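Local atomic coordinates of L-Ribose isomerase (Acinetobacter, PDB entry 4Q0S), a protein that isomerises the non-natural aldopentose L-ribose, most likely to the ketose L-ribulose, in a cobalt-containing cupin barrel. Residues Thr15-Thr18 with Arg19-Asp23; Tyr38-Thr41 with Glu42-Asn46. All blocks are in the same frame, centred on the assembly; numbering follows the deposited sequence.

Contact 1. Residues Thr15-Thr18 with Arg19-Asp23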
ATOM      1  N   THR A  15      32.989   3.047  16.986  1.00 45.12           N
ATOM      2  CA  THR A  15      32.518   3.470  18.302  1.00 45.21           C
ATOM      3  C   THR A  15      31.348   4.429  18.138  1.00 44.02           C
ATOM      4  O   THR A  15      30.772   4.907  19.114  1.00 43.73           O
ATOM      5  CB  THR A  15      33.633   4.179  19.103  1.00 45.99           C
ATOM      6  OG1 THR A  15      34.049   5.365  18.408  1.00 47.90           O
ATOM      7  CG2 THR A  15      34.829   3.257  19.278  1.00 47.55           C
ATOM      8  N   SER A  16      31.007   4.711  16.888  1.00 42.62           N
ATOM      9  CA  SER A  16      29.900   5.604  16.594  1.00 41.62           C
ATOM     10  C   SER A  16      29.485   5.432  15.146  1.00 39.87           C
ATOM     11  O   SER A  16      30.098   4.674  14.395  1.00 39.90           O
ATOM     12  CB  SER A  16      30.304   7.057  16.840  1.00 42.11           C
ATOM     13  OG  SER A  16      31.275   7.472  15.897  1.00 43.68           O
ATOM     14  N   ILE A  17      28.436   6.145  14.763  1.00 39.00           N
ATOM     15  CA  ILE A  17      27.924   6.084  13.406  1.00 37.13           C
ATOM     16  C   ILE A  17      28.041   7.478  12.797  1.00 36.16           C
ATOM     17  O   ILE A  17      27.704   8.470  13.440  1.00 36.37           O
ATOM     18  CB  ILE A  17      26.445   5.614  13.413  1.00 36.36           C
ATOM     19  CG1 ILE A  17      25.869   5.642  11.999  1.00 35.90           C
ATOM     20  CG2 ILE A  17      25.625   6.487  14.343  1.00 35.18           C
ATOM     21  CD1 ILE A  17      24.454   5.098  11.917  1.00 35.93           C
ATOM     22  N   THR A  18      28.537   7.558  11.567  1.00 35.59           N
ATOM     23  CA  THR A  18      28.685   8.853  10.917  1.00 34.04           C
ATOM     24  C   THR A  18      27.317   9.458  10.650  1.00 33.61           C
ATOM     25  O   THR A  18      26.324   8.739  10.541  1.00 32.80           O
ATOM     26  CB  THR A  18      29.434   8.737   9.575  1.00 34.87           C
ATOM     27  OG1 THR A  18      28.595   8.096   8.605  1.00 31.45           O
ATOM     28  CG2 THR A  18      30.715   7.932   9.752  1.00 30.08           C
ATOM     29  N   ARG A  19      27.266  10.782  10.556  1.00 31.63           N
ATOM     30  CA  ARG A  19      26.019  11.475  10.282  1.00 32.71           C
ATOM     31  C   ARG A  19      25.424  10.960   8.977  1.00 32.31           C
ATOM     32  O   ARG A  19      24.214  10.808   8.861  1.00 32.85           O
ATOM     33  CB  ARG A  19      26.257  12.987  10.194  1.00 32.82           C
ATOM     34  CG  ARG A  19      25.079  13.782   9.646  1.00 33.47           C
ATOM     35  CD  ARG A  19      23.786  13.490  10.394  1.00 34.51           C
ATOM     36  NE  ARG A  19      23.830  13.906  11.794  1.00 34.93           N
ATOM     37  CZ  ARG A  19      22.820  13.745  12.644  1.00 35.25           C
ATOM     38  NH1 ARG A  19      22.933  14.150  13.902  1.00 33.78           N
ATOM     39  NH2 ARG A  19      21.694  13.177  12.231  1.00 33.93           N
ATOM     40  N   ARG A  20      26.275  10.675   7.999  1.00 32.46           N
ATOM     41  CA  ARG A  20      25.779  10.171   6.726  1.00 32.36           C
ATOM     42  C   ARG A  20      25.170   8.773   6.877  1.00 31.83           C
ATOM     43  O   ARG A  20      24.099   8.492   6.335  1.00 31.95           O
ATOM     44  CB  ARG A  20      26.894  10.138   5.682  1.00 30.51           C
ATOM     45  CG  ARG A  20      26.442   9.570   4.343  1.00 29.64           C
ATOM     46  CD  ARG A  20      27.570   9.538   3.341  1.00 27.77           C
ATOM     47  NE  ARG A  20      27.236   8.743   2.166  1.00 26.02           N
ATOM     48  CZ  ARG A  20      28.024   8.624   1.103  1.00 29.54           C
ATOM     49  NH1 ARG A  20      29.190   9.256   1.072  1.00 30.95           N
ATOM     50  NH2 ARG A  20      27.660   7.861   0.079  1.00 27.72           N
ATOM     51  N   GLU A  21      25.843   7.892   7.610  1.00 32.05           N
ATOM     52  CA  GLU A  21      25.310   6.548   7.794  1.00 31.05           C
ATOM     53  C   GLU A  21      23.984   6.626   8.542  1.00 29.80           C
ATOM     54  O   GLU A  21      23.029   5.933   8.194  1.00 29.57           O
ATOM     55  CB  GLU A  21      26.286   5.666   8.577  1.00 30.26           C
ATOM     56  CG  GLU A  21      27.623   5.416   7.893  1.00 30.78           C
ATOM     57  CD  GLU A  21      28.582   4.659   8.796  1.00 32.54           C
ATOM     58  OE1 GLU A  21      28.618   4.982  10.004  1.00 31.97           O
ATOM     59  OE2 GLU A  21      29.297   3.758   8.308  1.00 27.66           O
ATOM     60  N   TYR A  22      23.922   7.487   9.556  1.00 28.51           N
ATOM     61  CA  TYR A  22      22.708   7.627  10.340  1.00 28.63           C
ATOM     62  C   TYR A  22      21.525   8.087   9.503  1.00 28.90           C
ATOM     63  O   TYR A  22      20.478   7.440   9.477  1.00 29.23           O
ATOM     64  CB  TYR A  22      22.899   8.614  11.488  1.00 28.20           C
ATOM     65  CG  TYR A  22      21.711   8.611  12.416  1.00 28.34           C
ATOM     66  CD1 TYR A  22      21.573   7.623  13.386  1.00 28.10           C
ATOM     67  CD2 TYR A  22      20.685   9.544  12.273  1.00 27.81           C
ATOM     68  CE1 TYR A  22      20.439   7.560  14.192  1.00 29.33           C
ATOM     69  CE2 TYR A  22      19.546   9.491  13.070  1.00 27.81           C
ATOM     70  CZ  TYR A  22      19.430   8.497  14.029  1.00 29.76           C
ATOM     71  OH  TYR A  22      18.316   8.443  14.833  1.00 30.46           O
ATOM     72  N   ASP A  23      21.691   9.219   8.829  1.00 29.23           N
ATOM     73  CA  ASP A  23      20.628   9.762   7.997  1.00 29.94           C
ATOM     74  C   ASP A  23      20.157   8.822   6.895  1.00 28.93           C
ATOM     75  O   ASP A  23      18.954   8.621   6.727  1.00 29.52           O
ATOM     76  CB  ASP A  23      21.062  11.092   7.387  1.00 28.28           C
ATOM     77  CG  ASP A  23      20.995  12.226   8.380  1.00 31.35           C
ATOM     78  OD1 ASP A  23      20.866  11.946   9.590  1.00 32.96           O
ATOM     79  OD2 ASP A  23      21.076  13.397   7.958  1.00 32.02           O
TER
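Thr18 and Glu21 grip each other twice, each side chain holding the other's backbone nitrogen. Glu21 N donates to Thr18 OG1 at 2.9 Å with an N-H...O angle of 161°, and in return Thr18 N reaches Glu21 OE1 at 3.0 Å. The carboxylate receives that N-H on its anti side and somewhat out of its plane. With OG1 between its own backbone N and carbonyl carbon (chi1 71°), the oxygen is aimed at Glu21 N. The same OG1 lies across the Glu21 side chain near CG. Glu21 OE1 has a second partner in Arg14, and OE2 pairs with Arg20 of the second subunit, so the carboxylate is held from several directions and is probably kept ionised.

Ile17 crosses Glu21 obliquely, its CG1 3.4 Å from Glu21 CB. Its CD1 tucks against Tyr22 N at 3.4 Å and reaches the edge of the Tyr22 ring at CD1 of Tyr22, 4.1 Å away. The first regular helical bond, Tyr22 N to Thr18 O, follows at 2.9 Å. Within the first turn, Arg19 NH2 reaches forward to form a salt bridge with Asp23 OD1 in the guanidinium plane, and also pairs with Asp47. With Thr18 as N-cap, these reciprocal bonds between Thr18 and Glu21 form a capping box at the start of helix 19-35.

Contact 2. Residues Tyr38-Thr41 with Glu42-Asn46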
ATOM      1  N   TYR A  38       2.502   4.076   7.263  1.00 24.50           N
ATOM      2  CA  TYR A  38       2.606   4.346   8.698  1.00 24.95           C
ATOM      3  C   TYR A  38       2.674   5.881   8.763  1.00 24.87           C
ATOM      4  O   TYR A  38       3.408   6.507   7.996  1.00 25.87           O
ATOM      5  CB  TYR A  38       3.868   3.723   9.311  1.00 22.59           C
ATOM      6  CG  TYR A  38       3.809   3.700  10.826  1.00 23.54           C
ATOM      7  CD1 TYR A  38       2.996   2.780  11.500  1.00 22.49           C
ATOM      8  CD2 TYR A  38       4.489   4.652  11.582  1.00 20.91           C
ATOM      9  CE1 TYR A  38       2.862   2.816  12.893  1.00 23.87           C
ATOM     10  CE2 TYR A  38       4.359   4.701  12.971  1.00 24.17           C
ATOM     11  CZ  TYR A  38       3.543   3.782  13.622  1.00 23.81           C
ATOM     12  OH  TYR A  38       3.404   3.847  14.997  1.00 23.76           O
ATOM     13  N   PRO A  39       1.905   6.503   9.671  1.00 24.36           N
ATOM     14  CA  PRO A  39       1.887   7.965   9.805  1.00 25.32           C
ATOM     15  C   PRO A  39       3.128   8.573  10.449  1.00 25.83           C
ATOM     16  O   PRO A  39       3.103   8.966  11.613  1.00 28.54           O
ATOM     17  CB  PRO A  39       0.631   8.210  10.634  1.00 24.72           C
ATOM     18  CG  PRO A  39       0.648   7.029  11.578  1.00 25.34           C
ATOM     19  CD  PRO A  39       0.998   5.872  10.650  1.00 24.11           C
ATOM     20  N   ILE A  40       4.209   8.654   9.682  1.00 25.58           N
ATOM     21  CA  ILE A  40       5.457   9.214  10.174  1.00 26.04           C
ATOM     22  C   ILE A  40       5.526  10.728   9.971  1.00 27.69           C
ATOM     23  O   ILE A  40       5.489  11.215   8.844  1.00 27.22           O
ATOM     24  CB  ILE A  40       6.654   8.545   9.473  1.00 27.46           C
ATOM     25  CG1 ILE A  40       6.713   7.064   9.871  1.00 26.14           C
ATOM     26  CG2 ILE A  40       7.952   9.270   9.833  1.00 27.45           C
ATOM     27  CD1 ILE A  40       7.869   6.317   9.274  1.00 27.91           C
ATOM     28  N   THR A  41       5.616  11.462  11.074  1.00 28.43           N
ATOM     29  CA  THR A  41       5.705  12.917  11.041  1.00 30.78           C
ATOM     30  C   THR A  41       7.174  13.336  11.079  1.00 31.88           C
ATOM     31  O   THR A  41       8.050  12.513  11.336  1.00 31.79           O
ATOM     32  CB  THR A  41       4.990  13.542  12.252  1.00 31.61           C
ATOM     33  OG1 THR A  41       5.538  12.997  13.460  1.00 31.13           O
ATOM     34  CG2 THR A  41       3.498  13.247  12.202  1.00 32.67           C
ATOM     35  N   GLU A  42       7.440  14.613  10.826  1.00 33.93           N
ATOM     36  CA  GLU A  42       8.812  15.112  10.829  1.00 36.13           C
ATOM     37  C   GLU A  42       9.515  14.911  12.158  1.00 34.15           C
ATOM     38  O   GLU A  42      10.664  14.488  12.196  1.00 33.48           O
ATOM     39  CB  GLU A  42       8.845  16.597  10.479  1.00 39.83           C
ATOM     40  CG  GLU A  42       8.663  16.894   9.015  1.00 46.40           C
ATOM     41  CD  GLU A  42       8.640  18.383   8.735  1.00 49.76           C
ATOM     42  OE1 GLU A  42       9.608  19.076   9.123  1.00 50.67           O
ATOM     43  OE2 GLU A  42       7.654  18.856   8.129  1.00 50.17           O
ATOM     44  N   LYS A  43       8.822  15.223  13.248  1.00 35.28           N
ATOM     45  CA  LYS A  43       9.402  15.087  14.580  1.00 34.50           C
ATOM     46  C   LYS A  43       9.806  13.648  14.905  1.00 33.90           C
ATOM     47  O   LYS A  43      10.710  13.414  15.708  1.00 33.01           O
ATOM     48  CB  LYS A  43       8.417  15.589  15.634  1.00 37.05           C
ATOM     49  CG  LYS A  43       7.110  14.808  15.670  1.00 42.06           C
ATOM     50  CD  LYS A  43       6.387  14.982  16.998  1.00 47.49           C
ATOM     51  CE  LYS A  43       6.023  16.434  17.265  1.00 50.89           C
ATOM     52  NZ  LYS A  43       5.311  16.589  18.570  1.00 54.18           N
ATOM     53  N   MET A  44       9.140  12.682  14.281  1.00 31.80           N
ATOM     54  CA  MET A  44       9.451  11.277  14.527  1.00 31.07           C
ATOM     55  C   MET A  44      10.776  10.866  13.887  1.00 31.50           C
ATOM     56  O   MET A  44      11.436   9.925  14.343  1.00 29.74           O
ATOM     57  CB  MET A  44       8.310  10.396  14.011  1.00 30.25           C
ATOM     58  CG  MET A  44       7.022  10.558  14.821  1.00 29.82           C
ATOM     59  SD  MET A  44       5.556   9.903  14.013  1.00 29.88           S
ATOM     60  CE  MET A  44       6.047   8.181  13.816  1.00 27.92           C
ATOM     61  N   VAL A  45      11.167  11.568  12.827  1.00 29.47           N
ATOM     62  CA  VAL A  45      12.419  11.263  12.149  1.00 30.16           C
ATOM     63  C   VAL A  45      13.500  12.094  12.828  1.00 31.27           C
ATOM     64  O   VAL A  45      13.821  13.203  12.393  1.00 32.46           O
ATOM     65  CB  VAL A  45      12.328  11.610  10.649  1.00 30.16           C
ATOM     66  CG1 VAL A  45      13.605  11.196   9.935  1.00 31.16           C
ATOM     67  CG2 VAL A  45      11.119  10.902  10.036  1.00 30.87           C
ATOM     68  N   ASN A  46      14.049  11.547  13.907  1.00 31.05           N
ATOM     69  CA  ASN A  46      15.067  12.238  14.696  1.00 32.39           C
ATOM     70  C   ASN A  46      16.294  11.381  14.995  1.00 32.20           C
ATOM     71  O   ASN A  46      16.386  10.224  14.565  1.00 32.53           O
ATOM     72  CB  ASN A  46      14.447  12.710  16.013  1.00 31.41           C
ATOM     73  CG  ASN A  46      13.729  11.594  16.742  1.00 30.08           C
ATOM     74  OD1 ASN A  46      14.333  10.581  17.087  1.00 29.75           O
ATOM     75  ND2 ASN A  46      12.432  11.765  16.969  1.00 31.32           N
TER
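Met44 folds its thioether back against Thr41, and the two residues form the tight centre of this turn. The sulfur SD sits 3.1 Å from Thr41 OG1 and also takes a weak hydrogen bond from Thr41 N, long at 3.3 Å but almost perfectly straight (178°). Met44 CG leaves anti to the carbonyl carbon (chi1 -68°), which carries the chain back toward Thr41, and the bend at the last torsion then swings CE toward Ile40 and Tyr38. There the methyl lies 3.8 Å from Ile40 CA and meets the edge of the Tyr38 ring near its plane, 4.0 Å from CE2. A weak backbone bond from Met44 N to Thr41 O closes the turn. Ile40 and Val45 add an apolar touch at the flank, their CG2 methyls 3.6 Å apart with the side chains crossing at about a right angle.

The outer side is looser. Glu42 touches the preceding segment chiefly through CB, while its exposed chain extends outward; Lys43 lays CG against Thr41 OG1 at 3.3 Å before its amine leads off.

Asn46 ND2 firmly fixes the end of the turn, bonding to Lys43 O at 2.7 Å in the carbonyl plane. Inverse gamma turns centred on Pro39 and Val45 bracket the short helix-like turn 42-44. Inside the fold, Met44 and Ile40 rest on Phe77 of strand 73-82, and Tyr38 OH bonds to Asp103 and Ser79 on adjacent strands of the barrel. Val45 leans on Val26 and Ala30, which wedges the turn between strand 73-82 and helix 19-35.

In the fold
Contact 1 comes first along the chain and begins helix 19-35; contact 2 follows in the loop that leads from the end of this helix to strand 50-52. Their centres are about 19 Å apart, yet the chain doubles back so that the two touch: Tyr22 OH and Asn46 O lie 2.6 Å apart, a probable hydrogen bond. The helix and the returning loop thus lie together beside the six-stranded antiparallel sheet of the cupin barrel. Arg20 and Glu21 meet the second subunit, while Pro39 and Thr41 pack on the third, so both contacts lie at subunit interfaces of the four-chain assembly.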